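PDB 4NEO: peptide synthetase NRPS type II-PCP from Streptomyces verticillus, which is a small helical peptidyl carrier protein of the phosphopantetheine-binding type, a stand-alone (type II) component of nonribosomal peptide synthetase systems. Local coordinates for residues D39-G44 with E72-A77; T12-L17 with H82-L87; R19-I24 with N55-L60. One frame throughout, in Å; residues are numbered along the deposited sequence.

Interaction 1: D39-G44 with E72-A77; sequences DFAALG and ETRTVA
Arg74 and Asp39 form a salt bridge, with NH1 of Arg74 3.1 Å from OD2 of Asp39. The same NH1 makes a weak hydrogen bond to OD1 of Asp39 at 3.4 Å. OD2 meets the guanidinium at its edge, the two planes tilted by 36°. CB of Ala41 sits at the guanidinium edge, in plane, 3.4 Å from NH1. The chain of Arg74 bends at chi2 (-142°) and chi3 (99°), bringing one guanidinium face over CB of Phe40. The Phe40 ring is nearly perpendicular to the guanidinium, its edge atom CD2 4.0 Å from NH2. A backbone hydrogen bond runs from N of Phe40 to O of Arg74, 2.9 Å away. In the carrier protein bundle, this joins the loop after helix 7-28 to the link between helices 67-73 and 76-86. Further out, Asp39 forms an Asx turn. Its OD2 accepts from N of Ala41 (2.9 Å) from above the carboxylate plane, and from N of Ala42 (3.3 Å) by its anti lone pair. These donors help set the carboxylate's rotation. Arg74 leaves helix 67-73 with positive phi, its NE held by O of Leu71. Its NH2 bonds weakly to 2-(2-methoxyethoxy)ethanol.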
# COMPACT_ATOMS: atom_id res chain seq x y z
N ASP A 39 1.72 1.54 -11.38
CA ASP A 39 2.92 0.74 -11.03
C ASP A 39 3.99 1.56 -10.28
O ASP A 39 4.34 2.66 -10.71
CB ASP A 39 3.52 0.07 -12.30
CG ASP A 39 4.74 -0.78 -11.98
OD1 ASP A 39 4.58 -1.98 -11.66
OD2 ASP A 39 5.88 -0.26 -11.96
N PHE A 40 4.54 0.99 -9.21
CA PHE A 40 5.51 1.63 -8.31
C PHE A 40 6.67 2.24 -9.07
O PHE A 40 7.07 3.35 -8.77
CB PHE A 40 6.09 0.58 -7.35
CG PHE A 40 7.14 1.10 -6.41
CD1 PHE A 40 6.83 2.04 -5.46
CD2 PHE A 40 8.45 0.63 -6.49
CE1 PHE A 40 7.80 2.52 -4.60
CE2 PHE A 40 9.41 1.10 -5.62
CZ PHE A 40 9.08 2.04 -4.68
N ALA A 41 7.22 1.49 -10.01
CA ALA A 41 8.40 1.94 -10.75
C ALA A 41 8.02 2.99 -11.76
O ALA A 41 8.80 3.91 -12.01
CB ALA A 41 9.08 0.78 -11.46
N ALA A 42 6.83 2.85 -12.36
CA ALA A 42 6.31 3.88 -13.26
C ALA A 42 6.16 5.21 -12.54
O ALA A 42 6.34 6.25 -13.14
CB ALA A 42 4.99 3.47 -13.90
N LEU A 43 5.88 5.17 -11.24
CA LEU A 43 5.84 6.39 -10.42
C LEU A 43 7.22 6.94 -10.02
O LEU A 43 7.30 7.90 -9.27
CB LEU A 43 5.01 6.15 -9.15
CG LEU A 43 3.53 5.85 -9.40
CD1 LEU A 43 2.91 5.22 -8.18
CD2 LEU A 43 2.77 7.09 -9.81
N GLY A 44 8.31 6.34 -10.53
CA GLY A 44 9.67 6.70 -10.10
C GLY A 44 10.10 6.08 -8.76
O GLY A 44 11.06 6.54 -8.13
N GLU A 72 6.52 -7.06 -4.97
CA GLU A 72 5.92 -8.15 -5.77
C GLU A 72 4.47 -7.86 -6.18
O GLU A 72 3.94 -8.47 -7.10
CB GLU A 72 6.02 -9.49 -5.02
CG GLU A 72 7.47 -9.96 -4.99
CD GLU A 72 7.67 -11.26 -4.22
OE1 GLU A 72 6.66 -11.82 -3.73
OE2 GLU A 72 8.84 -11.68 -4.10
N THR A 73 3.83 -6.90 -5.52
CA THR A 73 2.48 -6.53 -5.92
C THR A 73 2.50 -5.28 -6.81
O THR A 73 1.79 -5.22 -7.77
CB THR A 73 1.58 -6.28 -4.74
OG1 THR A 73 2.11 -5.18 -3.96
CG2 THR A 73 1.41 -7.53 -3.94
N ARG A 74 3.34 -4.30 -6.44
CA ARG A 74 3.69 -3.13 -7.22
C ARG A 74 2.59 -2.08 -7.42
O ARG A 74 2.85 -1.08 -8.07
CB ARG A 74 4.22 -3.52 -8.61
CG ARG A 74 5.18 -4.69 -8.60
CD ARG A 74 6.29 -4.52 -9.59
NE ARG A 74 7.51 -4.01 -8.95
CZ ARG A 74 8.20 -2.93 -9.34
NH1 ARG A 74 7.75 -2.18 -10.35
NH2 ARG A 74 9.34 -2.59 -8.71
N THR A 75 1.36 -2.30 -6.94
CA THR A 75 0.34 -1.26 -6.95
C THR A 75 -0.17 -1.07 -5.53
O THR A 75 0.01 -1.95 -4.65
CB THR A 75 -0.83 -1.55 -7.87
OG1 THR A 75 -1.57 -2.70 -7.40
CG2 THR A 75 -0.32 -1.79 -9.30
N VAL A 76 -0.79 0.08 -5.29
CA VAL A 76 -1.39 0.33 -4.00
C VAL A 76 -2.50 -0.70 -3.75
O VAL A 76 -2.59 -1.24 -2.64
CB VAL A 76 -2.01 1.73 -3.96
CG1 VAL A 76 -3.04 1.85 -2.84
CG2 VAL A 76 -0.94 2.83 -3.88
N ALA A 77 -3.38 -0.94 -4.74
CA ALA A 77 -4.48 -1.94 -4.55
C ALA A 77 -3.96 -3.38 -4.28
O ALA A 77 -4.53 -4.11 -3.46
CB ALA A 77 -5.42 -1.97 -5.74

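Interaction 2: T12-L17 with H82-L87; sequences TRRRAL and HVHATL
The ring contacts come from Arg14 and Arg13, which meet His84 in different ways. In the conformer described here, CG of Arg14 lies over one face of the imidazole, 3.9 Å from the ring centroid and 19° off the normal, a CH-pi contact displaced toward the rim. Arg13 comes instead at the ring edge, with CD 3.4 Å from CE1 of His84. Its CG is anti to the backbone N (chi1 168°), and the extended chain carries CG and CD across the CE1 edge. These contacts join helix 7-28 to the C-terminal part of helix 76-86 in the carrier protein bundle. The segment axes approach to 10.5 Å, with 127° between their directions. The polar link is a water. NE of Arg13 donates to it at 3.2 Å, and ND1 of His84 bonds to it at 3.3 Å. The water lies in the planes of both the guanidinium and the imidazole. Apolar contact is made by Leu17, whose CD2 is 4.0 Å from CG1 of Val83. Leu17 also touches Val61 of helix 54-61. Outside the segments, Arg14 pairs with Glu18 (NH2) and Asp81 (NH1); a second conformer is modelled, which makes these pairs less certain.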
# COMPACT_ATOMS: atom_id res chain seq x y z
N THR A 12 -15.74 -2.21 2.60
CA THR A 12 -15.50 -0.93 3.33
C THR A 12 -14.20 -1.01 4.10
O THR A 12 -13.32 -0.13 3.99
CB THR A 12 -16.68 -0.64 4.24
OG1 THR A 12 -17.83 -0.55 3.41
CG2 THR A 12 -16.52 0.64 5.09
N ARG A 13 -14.02 -2.09 4.84
CA ARG A 13 -12.74 -2.29 5.54
C ARG A 13 -11.51 -2.18 4.65
O ARG A 13 -10.51 -1.47 4.98
CB ARG A 13 -12.80 -3.65 6.24
CG ARG A 13 -11.47 -4.12 6.74
CD ARG A 13 -11.64 -5.46 7.46
NE ARG A 13 -10.36 -5.76 8.11
CZ ARG A 13 -10.18 -6.70 9.04
NH1 ARG A 13 -8.96 -6.83 9.58
NH2 ARG A 13 -11.17 -7.52 9.38
N ARG A 14 -11.54 -2.87 3.52
CA ARG A 14 -10.40 -2.88 2.62
C ARG A 14 -10.18 -1.51 1.93
O ARG A 14 -9.04 -1.09 1.80
CB ARG A 14 -10.54 -3.96 1.50
CG ARG A 14 -9.19 -4.36 0.87
CD ARG A 14 -9.28 -4.87 -0.58
NE ARG A 14 -9.68 -3.79 -1.47
CZ ARG A 14 -8.89 -3.03 -2.24
NH1 ARG A 14 -7.59 -3.25 -2.44
NH2 ARG A 14 -9.47 -2.06 -2.90
N ARG A 15 -11.25 -0.86 1.45
CA ARG A 15 -11.10 0.48 0.84
C ARG A 15 -10.52 1.50 1.82
O ARG A 15 -9.73 2.33 1.40
CB ARG A 15 -12.42 1.04 0.30
CG ARG A 15 -12.75 0.38 -1.02
CD ARG A 15 -14.15 0.74 -1.46
NE ARG A 15 -14.44 0.21 -2.78
CZ ARG A 15 -15.64 0.25 -3.36
NH1 ARG A 15 -15.82 -0.27 -4.58
NH2 ARG A 15 -16.68 0.81 -2.73
N ALA A 16 -10.84 1.39 3.10
CA ALA A 16 -10.25 2.29 4.08
C ALA A 16 -8.77 2.08 4.17
O ALA A 16 -8.01 3.06 4.20
CB ALA A 16 -10.89 2.11 5.45
N LEU A 17 -8.31 0.83 4.16
CA LEU A 17 -6.87 0.60 4.17
C LEU A 17 -6.21 1.12 2.90
O LEU A 17 -5.13 1.72 2.93
CB LEU A 17 -6.57 -0.89 4.37
CG LEU A 17 -5.07 -1.26 4.34
CD1 LEU A 17 -4.29 -0.58 5.45
CD2 LEU A 17 -4.96 -2.77 4.51
N HIS A 82 -2.74 -7.70 -0.35
CA HIS A 82 -1.71 -8.63 0.21
C HIS A 82 -1.50 -8.36 1.71
O HIS A 82 -1.05 -9.24 2.46
CB HIS A 82 -0.37 -8.37 -0.50
CG HIS A 82 0.31 -9.58 -1.11
ND1 HIS A 82 -0.36 -10.57 -1.80
CD2 HIS A 82 1.63 -9.87 -1.24
CE1 HIS A 82 0.51 -11.45 -2.27
NE2 HIS A 82 1.73 -11.04 -1.95
N VAL A 83 -1.71 -7.12 2.13
CA VAL A 83 -1.71 -6.79 3.55
C VAL A 83 -3.07 -7.19 4.16
O VAL A 83 -3.08 -7.81 5.17
CB VAL A 83 -1.40 -5.30 3.80
CG1 VAL A 83 -1.62 -4.93 5.24
CG2 VAL A 83 -0.02 -4.91 3.30
N HIS A 84 -4.20 -6.84 3.55
CA HIS A 84 -5.59 -7.07 4.11
C HIS A 84 -5.90 -8.51 4.36
O HIS A 84 -6.81 -8.81 5.20
CB HIS A 84 -6.71 -6.39 3.20
CG HIS A 84 -8.15 -6.72 3.57
ND1 HIS A 84 -8.88 -6.04 4.54
CD2 HIS A 84 -9.02 -7.62 3.03
CE1 HIS A 84 -10.11 -6.54 4.59
NE2 HIS A 84 -10.22 -7.49 3.69
N ALA A 85 -5.15 -9.36 3.61
CA ALA A 85 -5.14 -10.83 3.71
C ALA A 85 -4.47 -11.28 4.97
O ALA A 85 -5.04 -12.06 5.75
CB ALA A 85 -4.41 -11.47 2.51
N THR A 86 -3.24 -10.82 5.15
CA THR A 86 -2.46 -11.09 6.36
C THR A 86 -3.27 -10.82 7.67
O THR A 86 -3.42 -11.68 8.56
CB THR A 86 -1.23 -10.20 6.29
OG1 THR A 86 -0.42 -10.66 5.20
CG2 THR A 86 -0.47 -10.18 7.61
N LEU A 87 -3.84 -9.63 7.74
CA LEU A 87 -4.81 -9.29 8.78
C LEU A 87 -6.16 -10.12 8.78
O LEU A 87 -7.01 -9.84 9.62
CB LEU A 87 -5.12 -7.74 8.75
CG LEU A 87 -4.14 -6.61 8.32
CD1 LEU A 87 -4.87 -5.24 8.32
CD2 LEU A 87 -2.80 -6.59 9.10
O HOH W 1 -7.85 -4.11 6.98

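Interaction 3: R19-I24 with N55-L60; sequences RDIAAI and NRVEEL
Segments 19-24 and 55-60, of helices 7-28 and 54-61, run roughly antiparallel, 149° apart in direction and 10.2 Å apart at closest approach, with Ile21 facing Val57 and Ile24 facing Arg56. Ile24 makes the largest single contribution. Its CG1 is anti to the carbonyl carbon (chi1 -72°), and the chain reaches in between Val57 and Leu60. There CD1 lies 3.9 Å from CG2 of Val57 and 4.0 Å from CD2 of Leu60. The other branch, CG2 of Ile24, rests 3.8 Å from CB of Arg56. Arg56 bends at chi3 (48°), and its guanidinium lies with one face against CG1 of Ile24, which is 3.9 Å above the plane and toward the rim. NH1 of Arg56 forms a salt bridge with Glu27. At the other end, CD2 of Leu60 touches CB of Asp20 at 3.7 Å. Deeper in, CG1 of Ile21 meets CG2 of Val57 at 4.1 Å, the side chains crossing at about a right angle. Ile21 also touches Val76 and Thr80, and Val57 touches Met79, so helix 76-86 closes over this side. Such largely apolar packing of the long first helix against the roughly antiparallel helix 54-61 is characteristic of the carrier protein bundle.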
# COMPACT_ATOMS: atom_id res chain seq x y z
N ARG A 19 -7.08 3.56 0.91
CA ARG A 19 -7.01 5.01 0.99
C ARG A 19 -5.73 5.42 1.73
O ARG A 19 -4.95 6.25 1.26
CB ARG A 19 -8.19 5.53 1.81
CG ARG A 19 -9.32 6.29 1.13
CD ARG A 19 -9.86 7.25 2.24
NE ARG A 19 -9.32 6.78 3.52
CZ ARG A 19 -10.03 6.17 4.46
NH1 ARG A 19 -9.42 5.66 5.49
NH2 ARG A 19 -11.32 6.04 4.32
N ASP A 20 -5.53 4.84 2.91
CA ASP A 20 -4.37 5.19 3.73
C ASP A 20 -3.06 4.78 3.08
O ASP A 20 -2.08 5.50 3.17
CB ASP A 20 -4.46 4.58 5.14
CG ASP A 20 -5.51 5.29 6.06
OD1 ASP A 20 -6.09 6.34 5.72
OD2 ASP A 20 -5.74 4.76 7.16
N ILE A 21 -2.99 3.59 2.48
CA ILE A 21 -1.76 3.19 1.82
C ILE A 21 -1.48 4.14 0.62
O ILE A 21 -0.34 4.59 0.45
CB ILE A 21 -1.80 1.70 1.38
CG1 ILE A 21 -1.79 0.83 2.63
CG2 ILE A 21 -0.65 1.36 0.46
CD1 ILE A 21 -1.91 -0.67 2.34
N ALA A 22 -2.51 4.50 -0.15
CA ALA A 22 -2.29 5.41 -1.26
C ALA A 22 -1.69 6.74 -0.76
O ALA A 22 -0.80 7.28 -1.40
CB ALA A 22 -3.58 5.65 -2.03
N ALA A 23 -2.18 7.25 0.37
CA ALA A 23 -1.66 8.51 0.89
C ALA A 23 -0.20 8.37 1.28
O ALA A 23 0.58 9.29 1.04
CB ALA A 23 -2.48 8.96 2.09
N ILE A 24 0.19 7.23 1.84
CA ILE A 24 1.62 6.95 2.16
C ILE A 24 2.49 6.95 0.92
O ILE A 24 3.55 7.58 0.91
CB ILE A 24 1.76 5.62 2.93
CG1 ILE A 24 1.24 5.78 4.35
CG2 ILE A 24 3.19 5.11 2.95
CD1 ILE A 24 1.06 4.44 5.06
N ASN A 55 7.98 0.74 5.77
CA ASN A 55 8.07 1.12 7.16
C ASN A 55 6.79 1.77 7.67
O ASN A 55 6.33 1.48 8.77
CB ASN A 55 9.19 2.12 7.37
CG ASN A 55 10.57 1.50 7.34
OD1 ASN A 55 10.77 0.30 7.46
ND2 ASN A 55 11.56 2.37 7.18
N ARG A 56 6.22 2.66 6.88
CA ARG A 56 5.02 3.40 7.28
C ARG A 56 3.78 2.57 7.24
O ARG A 56 2.89 2.74 8.06
CB ARG A 56 4.86 4.63 6.37
CG ARG A 56 5.94 5.66 6.70
CD ARG A 56 5.62 7.07 6.32
NE ARG A 56 4.29 7.50 6.75
CZ ARG A 56 3.58 8.45 6.14
NH1 ARG A 56 4.05 9.09 5.05
NH2 ARG A 56 2.39 8.75 6.59
N VAL A 57 3.69 1.68 6.27
CA VAL A 57 2.51 0.79 6.23
C VAL A 57 2.59 -0.18 7.44
O VAL A 57 1.58 -0.47 8.05
CB VAL A 57 2.39 0.03 4.88
CG1 VAL A 57 1.27 -0.99 4.95
CG2 VAL A 57 2.15 0.97 3.73
N GLU A 58 3.78 -0.65 7.80
CA GLU A 58 3.91 -1.51 8.95
C GLU A 58 3.48 -0.76 10.24
O GLU A 58 2.81 -1.35 11.11
CB GLU A 58 5.38 -1.96 9.15
CG GLU A 58 5.96 -3.03 8.21
CD GLU A 58 7.47 -3.26 8.48
OE1 GLU A 58 8.24 -2.28 8.43
OE2 GLU A 58 7.92 -4.40 8.73
N GLU A 59 3.90 0.49 10.40
CA GLU A 59 3.45 1.29 11.56
C GLU A 59 1.93 1.42 11.47
O GLU A 59 1.25 1.21 12.44
CB GLU A 59 4.12 2.66 11.62
CG GLU A 59 5.54 2.64 12.18
CD GLU A 59 6.48 3.66 11.54
OE1 GLU A 59 5.97 4.69 11.04
OE2 GLU A 59 7.74 3.43 11.55
N LEU A 60 1.40 1.69 10.29
CA LEU A 60 -0.07 1.83 10.11
C LEU A 60 -0.92 0.64 10.60
O LEU A 60 -1.93 0.85 11.27
CB LEU A 60 -0.36 2.12 8.68
CG LEU A 60 -1.82 2.25 8.23
CD1 LEU A 60 -2.42 3.48 8.87
CD2 LEU A 60 -1.95 2.34 6.75

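Helix 7-28 serves interactions 2 and 3 in turn, and their centres are about 11 Å apart. Leu17 and Leu60 join them directly, with CD1 of Leu17 4.0 Å from CD2 of Leu60. Interactions 1 and 3 have centres about 14 Å apart, on opposite sides of the chain's centre. Val76, in segment 72-77, touches segment 19-24: its CG1 is 4.1 Å from CG2 of Ile21. Interactions 1 and 2 are furthest apart, about 17 Å between centres, yet both use helix 76-86. Interaction 1 alone reaches the 2-(2-methoxyethoxy)ethanol pocket: Phe40 and Arg74 line it with Gly45 and Ser47, and the Arg74 side chain is about 3 Å from the molecule.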